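Local coordinates for capsid protein (Macrobrachium rosenbergii nodavirus, PDB 5YKU) that forms the protruding domain of the viral capsid protein, which probably pairs to build the dimeric spikes on the surface of the shrimp nodavirus particle, at residues 34-39 with 115-120. Sequence-based numbering, arbitrary orientation.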
ATOM      1  N   THR A  34      -9.215  -0.809  -4.963  1.00 13.04           N
ATOM      2  CA  THR A  34     -10.366  -0.381  -5.777  1.00 11.99           C
ATOM      3  C   THR A  34     -11.043   0.798  -5.098  1.00 12.68           C
ATOM      4  O   THR A  34     -10.721   1.181  -3.992  1.00 12.99           O
ATOM      5  CB  THR A  34     -11.271  -1.589  -6.021  1.00 15.53           C
ATOM      6  OG1 THR A  34     -12.263  -1.344  -7.034  1.00 19.23           O
ATOM      7  CG2 THR A  34     -11.996  -1.856  -4.716  1.00 17.90           C
ATOM      8  N   GLY A  35     -11.968   1.420  -5.862  1.00 12.56           N
ATOM      9  CA  GLY A  35     -12.717   2.506  -5.333  1.00 12.70           C
ATOM     10  C   GLY A  35     -12.042   3.857  -5.373  1.00 13.81           C
ATOM     11  O   GLY A  35     -12.393   4.767  -4.626  1.00 16.84           O
ATOM     12  N   LEU A  36     -10.957   3.987  -6.116  1.00 12.49           N
ATOM     13  CA  LEU A  36     -10.186   5.245  -6.206  1.00 11.82           C
ATOM     14  C   LEU A  36     -10.758   6.065  -7.325  1.00 11.48           C
ATOM     15  O   LEU A  36     -11.390   5.528  -8.245  1.00 12.97           O
ATOM     16  CB  LEU A  36      -8.733   4.937  -6.509  1.00 11.49           C
ATOM     17  CG  LEU A  36      -8.034   4.080  -5.504  1.00 13.02           C
ATOM     18  CD1 LEU A  36      -6.644   3.690  -6.060  1.00 15.92           C
ATOM     19  CD2 LEU A  36      -7.916   4.754  -4.182  1.00 15.80           C
ATOM     20  N   LYS A  37     -10.576   7.376  -7.296  1.00 12.24           N
ATOM     21  CA  LYS A  37     -11.065   8.195  -8.389  1.00 10.87           C
ATOM     22  C   LYS A  37     -10.349   7.779  -9.651  1.00 11.87           C
ATOM     23  O   LYS A  37      -9.109   7.850  -9.728  1.00 10.95           O
ATOM     24  CB  LYS A  37     -10.911   9.694  -8.125  1.00 12.11           C
ATOM     25  CG  LYS A  37     -11.554  10.560  -9.102  1.00 13.26           C
ATOM     26  CD  LYS A  37     -11.540  12.033  -8.667  1.00 14.13           C
ATOM     27  CE  LYS A  37     -12.374  12.844  -9.622  1.00 16.47           C
ATOM     28  NZ  LYS A  37     -11.930  12.890 -10.993  1.00 19.51           N
ATOM     29  N   PRO A  38     -11.056   7.442 -10.752  1.00 12.10           N
ATOM     30  CA  PRO A  38     -10.335   7.021 -11.899  1.00 11.74           C
ATOM     31  C   PRO A  38      -9.365   8.068 -12.431  1.00 10.89           C
ATOM     32  O   PRO A  38      -9.669   9.271 -12.481  1.00 12.32           O
ATOM     33  CB  PRO A  38     -11.419   6.709 -12.913  1.00 13.45           C
ATOM     34  CG  PRO A  38     -12.597   6.308 -12.045  1.00 13.99           C
ATOM     35  CD  PRO A  38     -12.529   7.188 -10.849  1.00 12.46           C
ATOM     36  N   ASN A  39      -8.203   7.574 -12.790  1.00 11.43           N
ATOM     37  CA  ASN A  39      -7.118   8.417 -13.364  1.00 12.13           C
ATOM     38  C   ASN A  39      -6.468   9.407 -12.383  1.00 12.31           C
ATOM     39  O   ASN A  39      -5.583  10.138 -12.802  1.00 12.55           O
ATOM     40  CB  ASN A  39      -7.555   9.148 -14.660  1.00 13.68           C
ATOM     41  CG  ASN A  39      -8.267   8.186 -15.593  1.00 15.37           C
ATOM     42  OD1 ASN A  39      -7.768   7.174 -15.970  1.00 17.20           O
ATOM     43  ND2 ASN A  39      -9.513   8.536 -15.878  1.00 18.89           N
ATOM     44  N   TYR A 115      -1.818   0.068   5.015  1.00  7.85           N
ATOM     45  CA  TYR A 115      -1.466   1.124   4.120  1.00  8.19           C
ATOM     46  C   TYR A 115      -2.394   2.310   4.228  1.00  7.90           C
ATOM     47  O   TYR A 115      -3.536   2.216   4.683  1.00  7.98           O
ATOM     48  CB  TYR A 115      -1.402   0.621   2.657  1.00  8.93           C
ATOM     49  CG  TYR A 115      -2.750   0.297   2.076  1.00  9.41           C
ATOM     50  CD1 TYR A 115      -3.629   1.274   1.647  1.00  9.18           C
ATOM     51  CD2 TYR A 115      -3.125  -1.043   1.901  1.00  9.19           C
ATOM     52  CE1 TYR A 115      -4.854   0.873   1.046  1.00  9.32           C
ATOM     53  CE2 TYR A 115      -4.329  -1.416   1.427  1.00 10.64           C
ATOM     54  CZ  TYR A 115      -5.177  -0.440   0.970  1.00  9.81           C
ATOM     55  OH  TYR A 115      -6.430  -0.829   0.452  1.00 13.35           O
ATOM     56  N   ARG A 116      -1.863   3.493   3.846  1.00  8.55           N
ATOM     57  CA  ARG A 116      -2.575   4.793   3.830  1.00  7.76           C
ATOM     58  C   ARG A 116      -2.414   5.393   2.459  1.00  8.85           C
ATOM     59  O   ARG A 116      -1.277   5.495   1.975  1.00  9.31           O
ATOM     60  CB  ARG A 116      -2.032   5.676   4.928  1.00  8.25           C
ATOM     61  CG  ARG A 116      -2.723   7.040   4.957  1.00  9.69           C
ATOM     62  CD  ARG A 116      -2.100   7.942   6.047  1.00  9.89           C
ATOM     63  NE  ARG A 116      -2.098   7.330   7.356  1.00 10.69           N
ATOM     64  CZ  ARG A 116      -3.134   7.145   8.135  1.00 11.32           C
ATOM     65  NH1 ARG A 116      -4.312   7.631   7.849  1.00 11.58           N
ATOM     66  NH2 ARG A 116      -2.913   6.537   9.308  1.00 11.68           N
ATOM     67  N   ILE A 117      -3.489   5.826   1.884  1.00  9.17           N
ATOM     68  CA  ILE A 117      -3.444   6.500   0.568  1.00  9.59           C
ATOM     69  C   ILE A 117      -3.653   7.951   0.740  1.00  9.45           C
ATOM     70  O   ILE A 117      -4.546   8.413   1.521  1.00 11.42           O
ATOM     71  CB  ILE A 117      -4.476   5.895  -0.385  1.00 11.83           C
ATOM     72  CG1 ILE A 117      -4.037   4.467  -0.746  1.00 14.26           C
ATOM     73  CG2 ILE A 117      -4.624   6.767  -1.647  1.00 12.57           C
ATOM     74  CD1 ILE A 117      -4.972   3.663  -1.593  1.00 16.67           C
ATOM     75  N   ILE A 118      -2.757   8.740   0.159  1.00  9.02           N
ATOM     76  CA  ILE A 118      -2.772  10.193   0.196  1.00  9.10           C
ATOM     77  C   ILE A 118      -3.188  10.709  -1.156  1.00  8.63           C
ATOM     78  O   ILE A 118      -2.558  10.365  -2.220  1.00  8.97           O
ATOM     79  CB  ILE A 118      -1.466  10.802   0.590  1.00 10.86           C
ATOM     80  CG1 ILE A 118      -1.132  10.302   2.001  1.00 13.99           C
ATOM     81  CG2 ILE A 118      -1.499  12.313   0.561  1.00 12.03           C
ATOM     82  CD1 ILE A 118       0.290  10.530   2.353  1.00 22.52           C
ATOM     83  N   ARG A 119      -4.218  11.580  -1.221  1.00  9.19           N
ATOM     84  CA  ARG A 119      -4.722  12.166  -2.435  1.00  9.84           C
ATOM     85  C   ARG A 119      -4.738  13.668  -2.340  1.00  9.61           C
ATOM     86  O   ARG A 119      -5.343  14.214  -1.400  1.00 10.24           O
ATOM     87  CB  ARG A 119      -6.195  11.705  -2.641  1.00 10.07           C
ATOM     88  CG  ARG A 119      -6.853  12.297  -3.855  1.00 11.62           C
ATOM     89  CD  ARG A 119      -8.342  11.964  -3.856  1.00 13.27           C
ATOM     90  NE  ARG A 119      -9.111  12.772  -4.784  1.00 13.75           N
ATOM     91  CZ  ARG A 119     -10.401  13.058  -4.671  1.00 14.19           C
ATOM     92  NH1 ARG A 119     -10.895  13.853  -5.573  1.00 15.84           N
ATOM     93  NH2 ARG A 119     -11.056  12.580  -3.602  1.00 15.67           N
ATOM     94  N   ALA A 120      -4.057  14.377  -3.214  1.00  9.39           N
ATOM     95  CA  ALA A 120      -4.208  15.859  -3.353  1.00 10.98           C
ATOM     96  C   ALA A 120      -5.561  16.130  -4.056  1.00 10.77           C
ATOM     97  O   ALA A 120      -5.792  15.652  -5.165  1.00 12.46           O
ATOM     98  CB  ALA A 120      -3.069  16.419  -4.188  1.00 10.63           C
TER
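The guanidinium of R119 is the flat group here, and K37 meets it obliquely through its aliphatic chain: CD of K37 lies 3.6 Å from NH1 of R119. R119, whose CB points toward the loop, reaches it with a chain extended from CG to NE, while K37, with CG anti to the backbone N (chi1 -172°), stays straight as far as CE and bends only at the last torsion (chi4 -63°). The ammonium is hydrogen-bonded to the carbonyl O of N124, and R119 NH1 to the O of N125. NZ of K37 and NH1 of R119 remain 5.6 Å apart, and these two C-terminal oxygens would probably soften the proximity of the like charges. Deeper down, the methyl tips CD2 of L36 and CD1 of I117 meet at 4.1 Å, a light apolar touch between two buried side chains. A loop of this all-beta protrusion domain thus folds against a strand, apolar inside and Lys/Arg outside. Residues 34-39 lie in the loop between strands 26-33 and 41-47; 115-120 belongs to strand 114-121, between strands 10-18 and 41-47 in the antiparallel sheet. F42 of strand 41-47 touches L36, I117 and R119, and so lies against both segments; I33 of strand 26-33 also packs on I117.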